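Local coordinates for protein prolyl-ACP dehydrogenase (Oscillatoria sp., PDB 4IRN) that oxidises a prolyl group carried on an acyl carrier protein during anatoxin-a biosynthesis, using FAD in an acyl-CoA dehydrogenase fold, at residues S81-G95 and E141-R153. Numbering follows the deposited sequence.
Sequences SEFGVHGWPIPARYG and EEQKEKYLPLLCR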
loop_
_atom_site.group_PDB
_atom_site.type_symbol
_atom_site.label_atom_id
_atom_site.label_comp_id
_atom_site.label_asym_id
_atom_site.label_seq_id
_atom_site.Cartn_x
_atom_site.Cartn_y
_atom_site.Cartn_z
ATOM N N SER A 81 36.431 0.525 -18.304
ATOM C CA SER A 81 37.559 1.351 -17.849
ATOM C C SER A 81 38.251 2.038 -19.031
ATOM O O SER A 81 38.672 3.188 -18.891
ATOM C CB SER A 81 38.562 0.526 -17.048
ATOM O OG SER A 81 39.567 1.368 -16.503
ATOM N N GLU A 82 38.351 1.333 -20.194
ATOM C CA GLU A 82 38.916 1.849 -21.448
ATOM C C GLU A 82 38.026 2.993 -21.957
ATOM O O GLU A 82 38.547 3.988 -22.464
ATOM C CB GLU A 82 38.990 0.745 -22.515
ATOM C CG GLU A 82 40.127 -0.246 -22.347
ATOM C CD GLU A 82 39.932 -1.578 -23.059
ATOM O OE1 GLU A 82 39.384 -1.589 -24.189
ATOM O OE2 GLU A 82 40.346 -2.614 -22.489
ATOM N N PHE A 83 36.685 2.853 -21.799
ATOM C CA PHE A 83 35.693 3.853 -22.207
ATOM C C PHE A 83 35.786 5.084 -21.311
ATOM O O PHE A 83 35.598 6.206 -21.792
ATOM C CB PHE A 83 34.273 3.263 -22.221
ATOM C CG PHE A 83 33.239 4.129 -22.911
ATOM C CD1 PHE A 83 32.450 5.013 -22.184
ATOM C CD2 PHE A 83 33.039 4.046 -24.288
ATOM C CE1 PHE A 83 31.494 5.814 -22.823
ATOM C CE2 PHE A 83 32.082 4.847 -24.925
ATOM C CZ PHE A 83 31.316 5.725 -24.187
ATOM N N GLY A 84 36.111 4.856 -20.034
ATOM C CA GLY A 84 36.309 5.899 -19.037
ATOM C C GLY A 84 35.355 5.910 -17.866
ATOM O O GLY A 84 35.441 6.824 -17.047
ATOM N N VAL A 85 34.463 4.901 -17.757
ATOM C CA VAL A 85 33.435 4.795 -16.700
ATOM C C VAL A 85 33.983 5.114 -15.305
ATOM O O VAL A 85 33.512 6.053 -14.655
ATOM C CB VAL A 85 32.638 3.453 -16.717
ATOM C CG1 VAL A 85 31.501 3.486 -15.705
ATOM C CG2 VAL A 85 32.092 3.142 -18.107
ATOM N N HIS A 86 35.004 4.365 -14.875
ATOM C CA HIS A 86 35.647 4.502 -13.564
ATOM C C HIS A 86 36.192 5.906 -13.297
ATOM O O HIS A 86 36.083 6.388 -12.171
ATOM C CB HIS A 86 36.758 3.459 -13.407
ATOM C CG HIS A 86 36.302 2.052 -13.650
ATOM N ND1 HIS A 86 35.868 1.635 -14.897
ATOM C CD2 HIS A 86 36.245 1.005 -12.801
ATOM C CE1 HIS A 86 35.559 0.357 -14.765
ATOM N NE2 HIS A 86 35.758 -0.065 -13.521
ATOM N N GLY A 87 36.726 6.548 -14.339
ATOM C CA GLY A 87 37.295 7.886 -14.267
ATOM C C GLY A 87 36.310 9.035 -14.366
ATOM O O GLY A 87 36.721 10.188 -14.202
ATOM N N TRP A 88 35.005 8.746 -14.642
ATOM C CA TRP A 88 33.950 9.763 -14.798
ATOM C C TRP A 88 33.926 10.867 -13.723
ATOM O O TRP A 88 33.980 12.032 -14.108
ATOM C CB TRP A 88 32.550 9.149 -15.030
ATOM C CG TRP A 88 32.304 8.557 -16.388
ATOM C CD1 TRP A 88 33.061 8.725 -17.509
ATOM C CD2 TRP A 88 31.178 7.764 -16.780
ATOM N NE1 TRP A 88 32.498 8.053 -18.565
ATOM C CE2 TRP A 88 31.336 7.457 -18.148
ATOM C CE3 TRP A 88 30.048 7.268 -16.102
ATOM C CZ2 TRP A 88 30.410 6.673 -18.853
ATOM C CZ3 TRP A 88 29.133 6.494 -16.802
ATOM C CH2 TRP A 88 29.320 6.200 -18.159
ATOM N N PRO A 89 33.902 10.575 -12.393
ATOM C CA PRO A 89 33.919 11.674 -11.415
ATOM C C PRO A 89 35.336 12.079 -10.965
ATOM O O PRO A 89 35.481 12.956 -10.118
ATOM C CB PRO A 89 33.102 11.101 -10.253
ATOM C CG PRO A 89 33.247 9.624 -10.359
ATOM C CD PRO A 89 33.810 9.270 -11.703
ATOM N N ILE A 90 36.375 11.418 -11.508
ATOM C CA ILE A 90 37.789 11.624 -11.157
ATOM C C ILE A 90 38.429 12.728 -12.012
ATOM O O ILE A 90 38.262 12.706 -13.240
ATOM C CB ILE A 90 38.597 10.283 -11.259
ATOM C CG1 ILE A 90 37.824 9.057 -10.680
ATOM C CG2 ILE A 90 40.017 10.393 -10.682
ATOM C CD1 ILE A 90 37.379 9.111 -9.174
ATOM N N PRO A 91 39.184 13.681 -11.398
ATOM C CA PRO A 91 39.847 14.716 -12.215
ATOM C C PRO A 91 40.897 14.117 -13.145
ATOM O O PRO A 91 41.512 13.103 -12.823
ATOM C CB PRO A 91 40.451 15.687 -11.195
ATOM C CG PRO A 91 40.305 15.053 -9.876
ATOM C CD PRO A 91 39.468 13.840 -9.957
ATOM N N ALA A 92 41.057 14.731 -14.325
ATOM C CA ALA A 92 41.976 14.319 -15.385
ATOM C C ALA A 92 43.443 14.210 -14.935
ATOM O O ALA A 92 44.194 13.442 -15.527
ATOM C CB ALA A 92 41.841 15.248 -16.579
ATOM N N ARG A 93 43.821 14.930 -13.848
ATOM C CA ARG A 93 45.142 14.948 -13.202
ATOM C C ARG A 93 45.563 13.533 -12.755
ATOM O O ARG A 93 46.758 13.211 -12.787
ATOM C CB ARG A 93 45.091 15.878 -11.964
ATOM C CG ARG A 93 46.429 16.091 -11.263
ATOM C CD ARG A 93 46.284 16.767 -9.925
ATOM N NE ARG A 93 47.585 16.951 -9.277
ATOM C CZ ARG A 93 48.336 18.040 -9.401
ATOM N NH1 ARG A 93 47.932 19.050 -10.163
ATOM N NH2 ARG A 93 49.498 18.127 -8.767
ATOM N N TYR A 94 44.566 12.722 -12.288
ATOM C CA TYR A 94 44.711 11.357 -11.786
ATOM C C TYR A 94 44.253 10.346 -12.843
ATOM O O TYR A 94 43.881 9.219 -12.514
ATOM C CB TYR A 94 43.946 11.192 -10.448
ATOM C CG TYR A 94 44.300 12.229 -9.397
ATOM C CD1 TYR A 94 45.560 12.253 -8.805
ATOM C CD2 TYR A 94 43.363 13.162 -8.967
ATOM C CE1 TYR A 94 45.894 13.215 -7.852
ATOM C CE2 TYR A 94 43.685 14.125 -8.009
ATOM C CZ TYR A 94 44.953 14.150 -7.458
ATOM O OH TYR A 94 45.279 15.103 -6.525
ATOM N N GLY A 95 44.318 10.758 -14.111
ATOM C CA GLY A 95 43.919 9.941 -15.253
ATOM C C GLY A 95 42.417 9.786 -15.457
ATOM O O GLY A 95 41.975 8.920 -16.210
ATOM N N GLU A 141 48.135 14.269 -1.223
ATOM C CA GLU A 141 48.589 14.372 -2.609
ATOM C C GLU A 141 49.348 13.127 -3.068
ATOM O O GLU A 141 49.062 12.630 -4.154
ATOM C CB GLU A 141 49.372 15.670 -2.864
ATOM C CG GLU A 141 48.555 16.942 -2.653
ATOM C CD GLU A 141 47.238 17.054 -3.408
ATOM O OE1 GLU A 141 47.224 16.782 -4.633
ATOM O OE2 GLU A 141 46.221 17.431 -2.778
ATOM N N GLU A 142 50.212 12.569 -2.210
ATOM C CA GLU A 142 50.974 11.357 -2.506
ATOM C C GLU A 142 50.120 10.087 -2.544
ATOM O O GLU A 142 50.392 9.198 -3.345
ATOM C CB GLU A 142 52.147 11.189 -1.521
ATOM C CG GLU A 142 53.169 12.322 -1.505
ATOM C CD GLU A 142 53.899 12.672 -2.793
ATOM O OE1 GLU A 142 54.086 11.786 -3.658
ATOM O OE2 GLU A 142 54.270 13.857 -2.948
ATOM N N GLN A 143 49.098 10.000 -1.674
ATOM C CA GLN A 143 48.145 8.880 -1.618
ATOM C C GLN A 143 47.288 8.857 -2.877
ATOM O O GLN A 143 47.041 7.785 -3.434
ATOM C CB GLN A 143 47.243 8.993 -0.381
ATOM C CG GLN A 143 47.913 8.554 0.910
ATOM C CD GLN A 143 47.069 8.801 2.131
ATOM O OE1 GLN A 143 46.285 9.744 2.207
ATOM N NE2 GLN A 143 47.268 7.985 3.149
ATOM N N LYS A 144 46.841 10.045 -3.325
ATOM C CA LYS A 144 46.031 10.226 -4.527
ATOM C C LYS A 144 46.856 9.932 -5.793
ATOM O O LYS A 144 46.390 9.190 -6.661
ATOM C CB LYS A 144 45.453 11.644 -4.577
ATOM C CG LYS A 144 44.341 11.900 -3.568
ATOM C CD LYS A 144 43.638 13.217 -3.835
ATOM C CE LYS A 144 44.348 14.405 -3.231
ATOM N NZ LYS A 144 43.687 15.671 -3.615
ATOM N N GLU A 145 48.080 10.497 -5.879
ATOM C CA GLU A 145 49.005 10.318 -7.003
ATOM C C GLU A 145 49.401 8.871 -7.247
ATOM O O GLU A 145 49.617 8.495 -8.391
ATOM C CB GLU A 145 50.261 11.175 -6.813
ATOM C CG GLU A 145 50.122 12.623 -7.242
ATOM C CD GLU A 145 51.141 13.554 -6.623
ATOM O OE1 GLU A 145 52.143 13.068 -6.050
ATOM O OE2 GLU A 145 50.951 14.785 -6.723
ATOM N N LYS A 146 49.491 8.066 -6.186
ATOM C CA LYS A 146 49.837 6.647 -6.277
ATOM C C LYS A 146 48.646 5.754 -6.613
ATOM O O LYS A 146 48.737 4.960 -7.548
ATOM C CB LYS A 146 50.538 6.162 -4.997
ATOM C CG LYS A 146 50.922 4.683 -5.008
ATOM C CD LYS A 146 51.491 4.263 -3.666
ATOM C CE LYS A 146 51.895 2.816 -3.649
ATOM N NZ LYS A 146 52.459 2.437 -2.327
ATOM N N TYR A 147 47.545 5.852 -5.835
ATOM C CA TYR A 147 46.395 4.958 -5.972
ATOM C C TYR A 147 45.302 5.305 -6.983
ATOM O O TYR A 147 44.764 4.394 -7.612
ATOM C CB TYR A 147 45.812 4.593 -4.604
ATOM C CG TYR A 147 46.764 3.813 -3.718
ATOM C CD1 TYR A 147 47.146 2.512 -4.045
ATOM C CD2 TYR A 147 47.235 4.351 -2.527
ATOM C CE1 TYR A 147 47.997 1.781 -3.220
ATOM C CE2 TYR A 147 48.084 3.629 -1.691
ATOM C CZ TYR A 147 48.467 2.344 -2.042
ATOM O OH TYR A 147 49.308 1.630 -1.216
ATOM N N LEU A 148 44.971 6.584 -7.142
ATOM C CA LEU A 148 43.905 7.011 -8.046
ATOM C C LEU A 148 44.149 6.704 -9.507
ATOM O O LEU A 148 43.249 6.162 -10.135
ATOM C CB LEU A 148 43.507 8.473 -7.857
ATOM C CG LEU A 148 42.452 8.790 -6.811
ATOM C CD1 LEU A 148 42.188 10.284 -6.796
ATOM C CD2 LEU A 148 41.146 8.043 -7.080
ATOM N N PRO A 149 45.352 6.971 -10.074
ATOM C CA PRO A 149 45.576 6.618 -11.483
ATOM C C PRO A 149 45.440 5.114 -11.745
ATOM O O PRO A 149 44.968 4.713 -12.813
ATOM C CB PRO A 149 46.995 7.135 -11.744
ATOM C CG PRO A 149 47.217 8.181 -10.734
ATOM C CD PRO A 149 46.540 7.645 -9.515
ATOM N N LEU A 150 45.791 4.291 -10.746
ATOM C CA LEU A 150 45.697 2.829 -10.827
ATOM C C LEU A 150 44.263 2.319 -10.894
ATOM O O LEU A 150 43.979 1.422 -11.685
ATOM C CB LEU A 150 46.410 2.171 -9.644
ATOM C CG LEU A 150 47.922 2.126 -9.695
ATOM C CD1 LEU A 150 48.467 1.730 -8.366
ATOM C CD2 LEU A 150 48.412 1.135 -10.749
ATOM N N LEU A 151 43.374 2.857 -10.046
ATOM C CA LEU A 151 41.965 2.460 -10.002
ATOM C C LEU A 151 41.224 2.932 -11.253
ATOM O O LEU A 151 40.390 2.225 -11.809
ATOM C CB LEU A 151 41.299 3.054 -8.744
ATOM C CG LEU A 151 41.848 2.632 -7.382
ATOM C CD1 LEU A 151 41.129 3.348 -6.262
ATOM C CD2 LEU A 151 41.755 1.129 -7.187
ATOM N N CYS A 152 41.555 4.128 -11.666
ATOM C CA CYS A 152 41.069 4.883 -12.786
ATOM C C CYS A 152 41.409 4.211 -14.127
ATOM O O CYS A 152 40.522 4.062 -14.981
ATOM C CB CYS A 152 41.703 6.265 -12.686
ATOM S SG CYS A 152 40.766 7.562 -13.476
ATOM N N ARG A 153 42.731 3.891 -14.336
ATOM C CA ARG A 153 43.254 3.393 -15.622
ATOM C C ARG A 153 44.177 2.151 -15.589
ATOM O O ARG A 153 44.458 1.581 -16.636
ATOM C CB ARG A 153 43.975 4.546 -16.365
ATOM C CG ARG A 153 43.247 5.875 -16.335
ATOM C CD ARG A 153 43.196 6.614 -17.652
ATOM N NE ARG A 153 42.322 5.978 -18.643
ATOM C CZ ARG A 153 41.813 6.597 -19.705
ATOM N NH1 ARG A 153 42.055 7.881 -19.913
ATOM N NH2 ARG A 153 41.043 5.938 -20.555
HETATM O O HOH W 1 38.456 4.712 -16.719
#
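In the N-terminal helical domain of this acyl-CoA dehydrogenase fold, Tyr94 lies lengthwise along helix 141-153, in the loop that follows helix 74-83. Its CG stands beside the backbone N (chi1 -53°), which sends the ring along the helix toward Glu141. Leu148 CD1 sits over one face, 4.1 Å from the ring centroid in a CH-pi contact, while Lys144 CB reaches Tyr94 CE1 at 3.7 Å. At the far end Lys144, bent at chi3, carries NZ to Tyr94 OH in a weak 3.4 Å hydrogen bond; the same NZ makes a salt bridge to Glu141 OE2 (3.2 Å), approaching from above the carboxylate plane. Where the helix kinks, at Pro149, it receives the backbone of Tyr94, whose O takes a CA-H...O contact from Pro149 CA (3.3 Å). Next along, Cys152 SG nestles against Gly87 CA, at 3.6 Å, and Ile90 CG2, and also lies against Gly95 O. Around Cys152 O, Ser81 OG makes a weak hydrogen bond to that carbonyl, and a water bridges Ser81 O and Cys152 O (2.7 and 2.8 Å), with a weak bond from Gly87 N. Beyond the contact, helix 118-138 touches Ile90 and Leu151 through Glu132. Mostly apolar side chains, together with the Tyr94 and Gly95 carbonyls, fill the middle of the interface, with polar links at both ends; the Glu141 carboxylate probably offsets the charge that Lys144 brings to the tyrosine hydroxyl.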